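Long-range contacts in catabolite control protein A (Lactococcus lactis, PDB 2O20), which probably acts as a global DNA-binding transcription regulator of carbon catabolite repression and activation, with the fold of the LacI family: residues F78-R83 with Q292-L297; G149-D154 with K191-T196; P158-D163 with N317-D322. The protein carries 1 engineered substitution. One frame throughout, in Å; residues are numbered along the deposited sequence. Where two conformers were deposited one is given.

Contact 1: residues F78-R83 with Q292-L297; sequences FAAITR and QPLYDL
The carbonyl O of Leu294 is met twice by one isoleucine: the CA-H of Ile81 points at it with CA 3.5 Å from Leu294 O and an angle of 156° at the hydrogen, while Ile81 CG1 lies 3.6 Å from the same oxygen. Such weak contacts suit two helices pressed closely together, and the small Ala80 allows the approach. Its methyl CB stands 3.9 Å from Leu294 CD1, with Leu294 CB almost as near on the same side. Leu294 and Ile81 are branched apolar residues whose side chains cross obliquely, the isoleucine offering CG1 at 4.2 Å from Leu294 CB. Tyr295 starts out pointing away from helix 76-91, but with its ring swung opposite the backbone N (chi1 -179°) it reaches back along that helix, bringing CE1 to 3.8 Å from Arg83 O. The phenol OH then hydrogen-bonds Asp87 one turn further on, so the ring lies across the exposed margin of the joint. Arg83 itself leads elsewhere, forming a salt bridge with Asp102 of the second subunit. Pro293, in the N-cap position, starts helix 294-309. On the inner side Ile81 meets Val148 of strand 145-148, as does Leu297, so the two helices lie side by side over one sheet, with helix 76-91 also facing the second subunit.

Contact 2: residues G149-D154 with K191-T196; sequences GTIDGD and KDVENT. With SO4 (sulfate ion), chain L.
The cleft between the two lobes of the periplasmic-binding-protein-like domain is bridged here: the loop that follows strand 145-148 in one lobe meets the first turn of helix 193-208 in the other. Glu194 carries most of the polar contact. Its chain leaves between the backbone N and the carbonyl carbon (chi1 49°) and bends again at chi2, which turns the carboxylate back onto the loop. There Thr150 OG1 donates to Glu194 OE2 at 2.7 Å, on the syn side but 31° out of the carboxylate plane, and the backbone N of Ile151 reaches Glu194 OE1 at 3.2 Å from above that plane. A threonine hydroxyl and a backbone NH thus hold both carboxylate oxygens of this buried glutamate, fixing its rotation. Water 1 ties the pieces further, donating to Ile151 O at 2.7 Å and to Glu194 OE1, and accepting from the N-H of Val193 in the first turn of the helix. Beside this polar set Val193 makes the apolar half: its CG1 sits 3.9 Å from Ile151 CG2, the two side chains crossing at about a right angle, while CG2 rests 3.7 Å from CA of Gly153. A sulfate, probably from the crystallisation liquor, accepts a nearly straight bond from Asn195 ND2 to its O2 (3.2 Å). Its O1 approaches Glu194 OE2 to 3.3 Å, a closeness of anions that the three donors to the carboxylate may offset. Facing lobes meeting across a cleft in this way are characteristic of the LacI-family regulatory core, in which effectors commonly bind in the cleft.

Contact 3: residues P158-D163 with N317-D322; sequences PSVNID and NQLVLD
Strands 159-161 and 318-320 run parallel, their short axes 4.8 Å apart and inclined by 16°, with Ser159 beside Gln318, Val160 beside Leu319 and Asn161 beside Val320. Four backbone bonds form the ladder. Ser159 N donates to Asn317 O at 2.9 Å and Leu319 N to Ser159 O; then Asn161 N donates to Leu319 O and Leu321 N to Asn161 O at 2.8 Å. Strand 318-320 is the outermost of the parallel sheet within this chain. It follows helix 294-309, which already packs on this lobe, and leads on to strand 324-326; strand 159-161 leads out of the lobe towards helix 164-177, so the ends of both strands lie near the hinge of the LacI-type core. On the face of Val160 and Leu319, the beta-branched valine and the leucines pack together: Val160 CG1 lies 4.1 Å from Leu321 CG, and helix 294-309 covers them through Leu297 and Val300. The opposite face carries Ser159, Asn161 and Gln318, with Val320 as its apolar member. Water 2 donates to Ser159 OG and to Leu319 O and accepts from Asn161 ND2 at 3.0 Å, and the other end of that amide, OD1, is bonded by Tyr164. Gln318, bent at chi2 (-64°), folds its amide over the start of the neighbouring strand, where NE2 bonds Ile157 O and OE1 takes bonds from Lys155 and, at 2.6 Å, from water 3, which also accepts from Ser159 OG. A leucine in its place would probably leave Ile157 O and the ammonium of Lys155 without these partners and water 3 with Ser159 OG alone among those described. Val320 CG1 rests 3.9 Å from Asp163 CB, while the carboxylate of Asp163 turns aside to cap Leu166 N at the start of the next helix.

Overall arrangement
Contact 3 lies between the other two, its centre about 13 Å from that of contact 1 and about 12 Å from that of contact 2. It touches both. Towards contact 1, Pro293 CD meets Ile162 CG2 at 3.7 Å and Leu321 CD1 comes to 3.7 Å from Leu297 N. Towards contact 2, the amide ND2 of Asn161 bonds Thr150 O at 3.1 Å and Gly149 N pairs with Val160 O. Contacts 1 and 2 do not touch: their centres are about 19 Å apart, on opposite sides of the chain's centre. Contact 1 lies beside the second subunit, contact 3 near the hinge, and contact 2 at the cleft beside the sulfate.

Contact 1: residues F78-R83 with Q292-L297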
# COMPACT_ATOMS: atom_id res chain seq x y z
N PHE D 78 -7.04 -3.32 -1.79
CA PHE D 78 -8.21 -2.88 -1.04
C PHE D 78 -8.22 -1.36 -0.80
O PHE D 78 -9.26 -0.72 -0.90
CB PHE D 78 -8.35 -3.65 0.28
CG PHE D 78 -8.63 -5.11 0.09
CD1 PHE D 78 -9.79 -5.53 -0.53
CD2 PHE D 78 -7.73 -6.06 0.55
CE1 PHE D 78 -10.06 -6.87 -0.71
CE2 PHE D 78 -7.98 -7.41 0.37
CZ PHE D 78 -9.16 -7.81 -0.28
N ALA D 79 -7.05 -0.78 -0.54
CA ALA D 79 -6.95 0.69 -0.38
C ALA D 79 -7.39 1.47 -1.64
O ALA D 79 -8.04 2.52 -1.54
CB ALA D 79 -5.54 1.09 0.06
N ALA D 80 -7.07 0.96 -2.83
CA ALA D 80 -7.46 1.63 -4.06
C ALA D 80 -8.96 1.60 -4.28
O ALA D 80 -9.55 2.61 -4.68
CB ALA D 80 -6.72 1.04 -5.24
N ILE D 81 -9.58 0.47 -4.01
CA ILE D 81 -11.04 0.36 -4.01
C ILE D 81 -11.69 1.32 -3.03
O ILE D 81 -12.69 2.00 -3.36
CB ILE D 81 -11.52 -1.10 -3.71
CG1 ILE D 81 -11.04 -2.06 -4.80
CG2 ILE D 81 -13.05 -1.14 -3.60
CD1 ILE D 81 -11.18 -3.51 -4.42
N THR D 82 -11.12 1.38 -1.84
CA THR D 82 -11.64 2.17 -0.74
C THR D 82 -11.64 3.66 -1.12
O THR D 82 -12.58 4.39 -0.75
CB THR D 82 -10.89 1.85 0.61
OG1 THR D 82 -11.08 0.47 0.98
CG2 THR D 82 -11.39 2.71 1.74
N ARG D 83 -10.64 4.14 -1.87
CA ARG D 83 -10.65 5.55 -2.31
C ARG D 83 -11.83 5.87 -3.25
O ARG D 83 -12.38 6.98 -3.19
CB ARG D 83 -9.30 5.99 -2.91
CG ARG D 83 -8.17 6.01 -1.83
CD ARG D 83 -7.12 7.09 -1.96
NE ARG D 83 -7.70 8.42 -2.03
CZ ARG D 83 -7.02 9.51 -2.37
NH1 ARG D 83 -5.71 9.45 -2.63
NH2 ARG D 83 -7.64 10.67 -2.43
N GLN D 292 -7.45 -4.62 -13.24
CA GLN D 292 -8.80 -4.40 -12.74
C GLN D 292 -8.97 -2.92 -12.47
O GLN D 292 -8.03 -2.25 -12.00
CB GLN D 292 -9.06 -5.19 -11.46
CG GLN D 292 -8.94 -6.72 -11.62
CD GLN D 292 -9.38 -7.45 -10.34
OE1 GLN D 292 -10.26 -6.98 -9.64
NE2 GLN D 292 -8.75 -8.57 -10.04
N PRO D 293 -10.17 -2.38 -12.75
CA PRO D 293 -10.46 -0.95 -12.54
C PRO D 293 -10.83 -0.70 -11.08
O PRO D 293 -11.99 -0.48 -10.73
CB PRO D 293 -11.60 -0.70 -13.52
CG PRO D 293 -12.38 -2.00 -13.44
CD PRO D 293 -11.34 -3.09 -13.32
N LEU D 294 -9.81 -0.73 -10.21
CA LEU D 294 -10.02 -0.76 -8.76
C LEU D 294 -10.79 0.46 -8.19
O LEU D 294 -11.71 0.30 -7.41
CB LEU D 294 -8.69 -0.91 -8.06
CG LEU D 294 -7.88 -2.22 -8.31
CD1 LEU D 294 -6.67 -2.17 -7.42
CD2 LEU D 294 -8.68 -3.45 -8.05
N TYR D 295 -10.38 1.67 -8.56
CA TYR D 295 -11.14 2.85 -8.16
C TYR D 295 -12.61 2.76 -8.58
O TYR D 295 -13.51 3.04 -7.80
CB TYR D 295 -10.51 4.10 -8.76
CG TYR D 295 -11.21 5.39 -8.37
CD1 TYR D 295 -10.83 6.09 -7.24
CD2 TYR D 295 -12.24 5.91 -9.15
CE1 TYR D 295 -11.46 7.28 -6.89
CE2 TYR D 295 -12.89 7.10 -8.80
CZ TYR D 295 -12.49 7.77 -7.66
OH TYR D 295 -13.10 8.95 -7.30
N ASP D 296 -12.85 2.33 -9.81
CA ASP D 296 -14.22 2.21 -10.34
C ASP D 296 -15.05 1.13 -9.66
O ASP D 296 -16.26 1.25 -9.52
CB ASP D 296 -14.15 1.93 -11.84
CG ASP D 296 -13.67 3.13 -12.64
OD1 ASP D 296 -13.82 4.28 -12.15
OD2 ASP D 296 -13.20 2.92 -13.78
N LEU D 297 -14.40 0.04 -9.24
CA LEU D 297 -15.10 -0.98 -8.49
C LEU D 297 -15.72 -0.41 -7.22
O LEU D 297 -16.88 -0.71 -6.91
CB LEU D 297 -14.14 -2.15 -8.13
CG LEU D 297 -13.66 -3.10 -9.22
CD1 LEU D 297 -12.56 -3.98 -8.70
CD2 LEU D 297 -14.81 -3.98 -9.75

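Contact 2: residues G149-D154 with K191-T196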
# COMPACT_ATOMS: atom_id res chain seq x y z
N GLY D 149 -15.26 -7.31 -5.09
CA GLY D 149 -14.16 -8.27 -5.24
C GLY D 149 -14.52 -9.67 -4.81
O GLY D 149 -13.66 -10.57 -4.81
N THR D 150 -15.77 -9.88 -4.41
CA THR D 150 -16.27 -11.23 -4.11
C THR D 150 -17.72 -11.36 -4.56
O THR D 150 -18.41 -10.36 -4.80
CB THR D 150 -16.06 -11.62 -2.62
OG1 THR D 150 -16.28 -13.04 -2.44
CG2 THR D 150 -16.95 -10.79 -1.69
N ILE D 151 -18.14 -12.62 -4.73
CA ILE D 151 -19.44 -12.97 -5.28
C ILE D 151 -20.17 -13.89 -4.31
O ILE D 151 -19.61 -14.89 -3.84
CB ILE D 151 -19.30 -13.67 -6.64
CG1 ILE D 151 -18.47 -12.83 -7.63
CG2 ILE D 151 -20.67 -13.99 -7.21
CD1 ILE D 151 -17.99 -13.60 -8.83
N ASP D 152 -21.43 -13.55 -4.01
CA ASP D 152 -22.33 -14.39 -3.22
C ASP D 152 -22.78 -15.58 -4.10
O ASP D 152 -23.24 -15.38 -5.22
CB ASP D 152 -23.53 -13.55 -2.75
CG ASP D 152 -24.60 -14.36 -1.99
OD1 ASP D 152 -24.25 -15.35 -1.31
OD2 ASP D 152 -25.80 -13.97 -2.06
N GLY D 153 -22.67 -16.79 -3.57
CA GLY D 153 -23.09 -18.02 -4.26
C GLY D 153 -24.55 -18.05 -4.69
O GLY D 153 -24.89 -18.50 -5.79
N ASP D 154 -25.44 -17.56 -3.82
CA ASP D 154 -26.86 -17.49 -4.15
C ASP D 154 -27.12 -16.38 -5.17
O ASP D 154 -28.10 -16.42 -5.90
CB ASP D 154 -27.68 -17.25 -2.88
CG ASP D 154 -27.37 -18.26 -1.78
OD1 ASP D 154 -27.29 -19.47 -2.08
OD2 ASP D 154 -27.18 -17.83 -0.62
N LYS D 191 -13.07 -22.96 -2.93
CA LYS D 191 -14.50 -23.03 -2.57
C LYS D 191 -15.27 -21.75 -2.90
O LYS D 191 -16.48 -21.80 -3.12
CB LYS D 191 -14.66 -23.36 -1.08
CG LYS D 191 -14.05 -24.72 -0.72
CD LYS D 191 -14.45 -25.22 0.66
CE LYS D 191 -13.50 -24.73 1.74
NZ LYS D 191 -13.95 -25.15 3.11
N ASP D 192 -14.57 -20.62 -2.91
CA ASP D 192 -15.14 -19.32 -3.23
C ASP D 192 -15.51 -19.18 -4.71
O ASP D 192 -14.76 -19.63 -5.59
CB ASP D 192 -14.14 -18.23 -2.81
CG ASP D 192 -13.84 -18.27 -1.32
OD1 ASP D 192 -14.68 -18.79 -0.56
OD2 ASP D 192 -12.78 -17.76 -0.90
N VAL D 193 -16.64 -18.53 -4.99
CA VAL D 193 -17.22 -18.49 -6.34
C VAL D 193 -16.23 -17.95 -7.38
O VAL D 193 -16.02 -18.55 -8.42
CB VAL D 193 -18.51 -17.66 -6.38
CG1 VAL D 193 -19.02 -17.49 -7.82
CG2 VAL D 193 -19.59 -18.30 -5.53
N GLU D 194 -15.63 -16.81 -7.06
CA GLU D 194 -14.63 -16.16 -7.91
C GLU D 194 -13.46 -17.08 -8.31
O GLU D 194 -12.97 -17.01 -9.44
CB GLU D 194 -14.09 -14.88 -7.23
CG GLU D 194 -13.65 -15.03 -5.77
CD GLU D 194 -14.78 -14.84 -4.73
OE1 GLU D 194 -15.99 -14.94 -5.06
OE2 GLU D 194 -14.43 -14.60 -3.55
N ASN D 195 -13.06 -17.95 -7.40
CA ASN D 195 -11.99 -18.92 -7.67
C ASN D 195 -12.41 -20.17 -8.47
O ASN D 195 -11.63 -20.70 -9.27
CB ASN D 195 -11.32 -19.31 -6.36
CG ASN D 195 -10.50 -18.19 -5.79
OD1 ASN D 195 -9.91 -17.43 -6.56
ND2 ASN D 195 -10.47 -18.05 -4.46
N THR D 196 -13.63 -20.63 -8.26
CA THR D 196 -14.25 -21.63 -9.16
C THR D 196 -14.42 -21.06 -10.57
O THR D 196 -14.25 -21.77 -11.53
CB THR D 196 -15.57 -22.15 -8.59
OG1 THR D 196 -16.41 -21.03 -8.31
CG2 THR D 196 -15.36 -22.88 -7.31
S SO4 L . -9.98 -14.48 -3.21
O1 SO4 L . -11.25 -15.07 -2.77
O2 SO4 L . -8.96 -15.53 -3.25
O3 SO4 L . -10.16 -13.89 -4.53
O4 SO4 L . -9.58 -13.45 -2.25
O HOH W 1 -17.60 -16.49 -3.10

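Contact 3: residues P158-D163 with N317-D322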
# COMPACT_ATOMS: atom_id res chain seq x y z
N PRO D 158 -26.12 -7.79 -3.54
CA PRO D 158 -25.44 -6.95 -4.54
C PRO D 158 -23.90 -7.08 -4.54
O PRO D 158 -23.29 -7.21 -3.48
CB PRO D 158 -25.91 -5.54 -4.18
CG PRO D 158 -27.25 -5.76 -3.54
CD PRO D 158 -27.08 -7.01 -2.74
N SER D 159 -23.30 -7.03 -5.72
CA SER D 159 -21.84 -7.16 -5.86
C SER D 159 -21.30 -6.44 -7.11
O SER D 159 -22.01 -6.22 -8.08
CB SER D 159 -21.42 -8.63 -5.87
OG SER D 159 -21.64 -9.27 -7.12
N VAL D 160 -20.04 -6.03 -7.02
CA VAL D 160 -19.32 -5.43 -8.14
C VAL D 160 -17.96 -6.14 -8.28
O VAL D 160 -17.16 -6.19 -7.33
CB VAL D 160 -19.12 -3.92 -7.94
CG1 VAL D 160 -18.53 -3.27 -9.23
CG2 VAL D 160 -20.43 -3.28 -7.56
N ASN D 161 -17.69 -6.63 -9.50
CA ASN D 161 -16.53 -7.48 -9.78
C ASN D 161 -16.12 -7.30 -11.24
O ASN D 161 -16.87 -6.70 -12.02
CB ASN D 161 -16.87 -8.97 -9.53
CG ASN D 161 -17.09 -9.31 -8.08
OD1 ASN D 161 -16.14 -9.60 -7.32
ND2 ASN D 161 -18.34 -9.32 -7.67
N ILE D 162 -14.94 -7.81 -11.60
CA ILE D 162 -14.62 -8.15 -13.00
C ILE D 162 -15.14 -9.55 -13.33
O ILE D 162 -15.67 -10.23 -12.45
CB ILE D 162 -13.08 -7.97 -13.38
CG1 ILE D 162 -12.17 -9.00 -12.70
CG2 ILE D 162 -12.62 -6.54 -13.13
CD1 ILE D 162 -10.95 -9.35 -13.52
N ASP D 163 -15.03 -9.94 -14.60
CA ASP D 163 -15.34 -11.29 -15.09
C ASP D 163 -14.07 -12.15 -14.87
O ASP D 163 -13.15 -12.15 -15.68
CB ASP D 163 -15.78 -11.23 -16.58
CG ASP D 163 -16.16 -12.58 -17.14
OD1 ASP D 163 -15.87 -13.60 -16.50
OD2 ASP D 163 -16.78 -12.64 -18.23
N ASN D 317 -28.22 -5.82 -9.85
CA ASN D 317 -27.36 -5.77 -8.65
C ASN D 317 -26.09 -6.65 -8.69
O ASN D 317 -25.29 -6.59 -7.77
CB ASN D 317 -28.16 -5.92 -7.34
CG ASN D 317 -28.88 -7.24 -7.21
OD1 ASN D 317 -28.45 -8.25 -7.75
ND2 ASN D 317 -29.96 -7.25 -6.45
N GLN D 318 -25.90 -7.42 -9.76
CA GLN D 318 -24.64 -8.16 -9.96
C GLN D 318 -23.88 -7.48 -11.11
O GLN D 318 -24.06 -7.81 -12.29
CB GLN D 318 -24.93 -9.62 -10.30
CG GLN D 318 -25.89 -10.31 -9.35
CD GLN D 318 -25.35 -10.42 -7.96
OE1 GLN D 318 -24.28 -10.98 -7.76
NE2 GLN D 318 -26.07 -9.87 -6.99
N LEU D 319 -23.04 -6.50 -10.76
CA LEU D 319 -22.39 -5.65 -11.74
C LEU D 319 -20.99 -6.14 -12.09
O LEU D 319 -20.26 -6.54 -11.21
CB LEU D 319 -22.32 -4.23 -11.22
CG LEU D 319 -23.67 -3.57 -10.88
CD1 LEU D 319 -23.42 -2.15 -10.43
CD2 LEU D 319 -24.64 -3.61 -12.04
N VAL D 320 -20.64 -6.10 -13.37
CA VAL D 320 -19.36 -6.64 -13.86
C VAL D 320 -18.68 -5.57 -14.71
O VAL D 320 -19.27 -5.07 -15.67
CB VAL D 320 -19.59 -7.92 -14.68
CG1 VAL D 320 -18.28 -8.49 -15.23
CG2 VAL D 320 -20.34 -8.94 -13.86
N LEU D 321 -17.47 -5.18 -14.31
CA LEU D 321 -16.75 -4.12 -15.00
C LEU D 321 -15.69 -4.72 -15.92
O LEU D 321 -15.15 -5.78 -15.63
CB LEU D 321 -16.10 -3.15 -13.99
CG LEU D 321 -17.00 -2.46 -12.94
CD1 LEU D 321 -16.19 -1.41 -12.18
CD2 LEU D 321 -18.28 -1.87 -13.55
N ASP D 322 -15.37 -4.04 -17.02
CA ASP D 322 -14.36 -4.56 -17.94
C ASP D 322 -12.94 -4.56 -17.34
O ASP D 322 -12.65 -3.81 -16.43
CB ASP D 322 -14.31 -3.74 -19.21
CG ASP D 322 -15.61 -3.76 -19.98
OD1 ASP D 322 -16.32 -4.80 -19.99
OD2 ASP D 322 -15.89 -2.71 -20.57
O HOH W 2 -20.61 -8.88 -9.59
O HOH W 3 -23.16 -11.51 -5.46
O HOH W 4 -14.26 -8.05 -16.78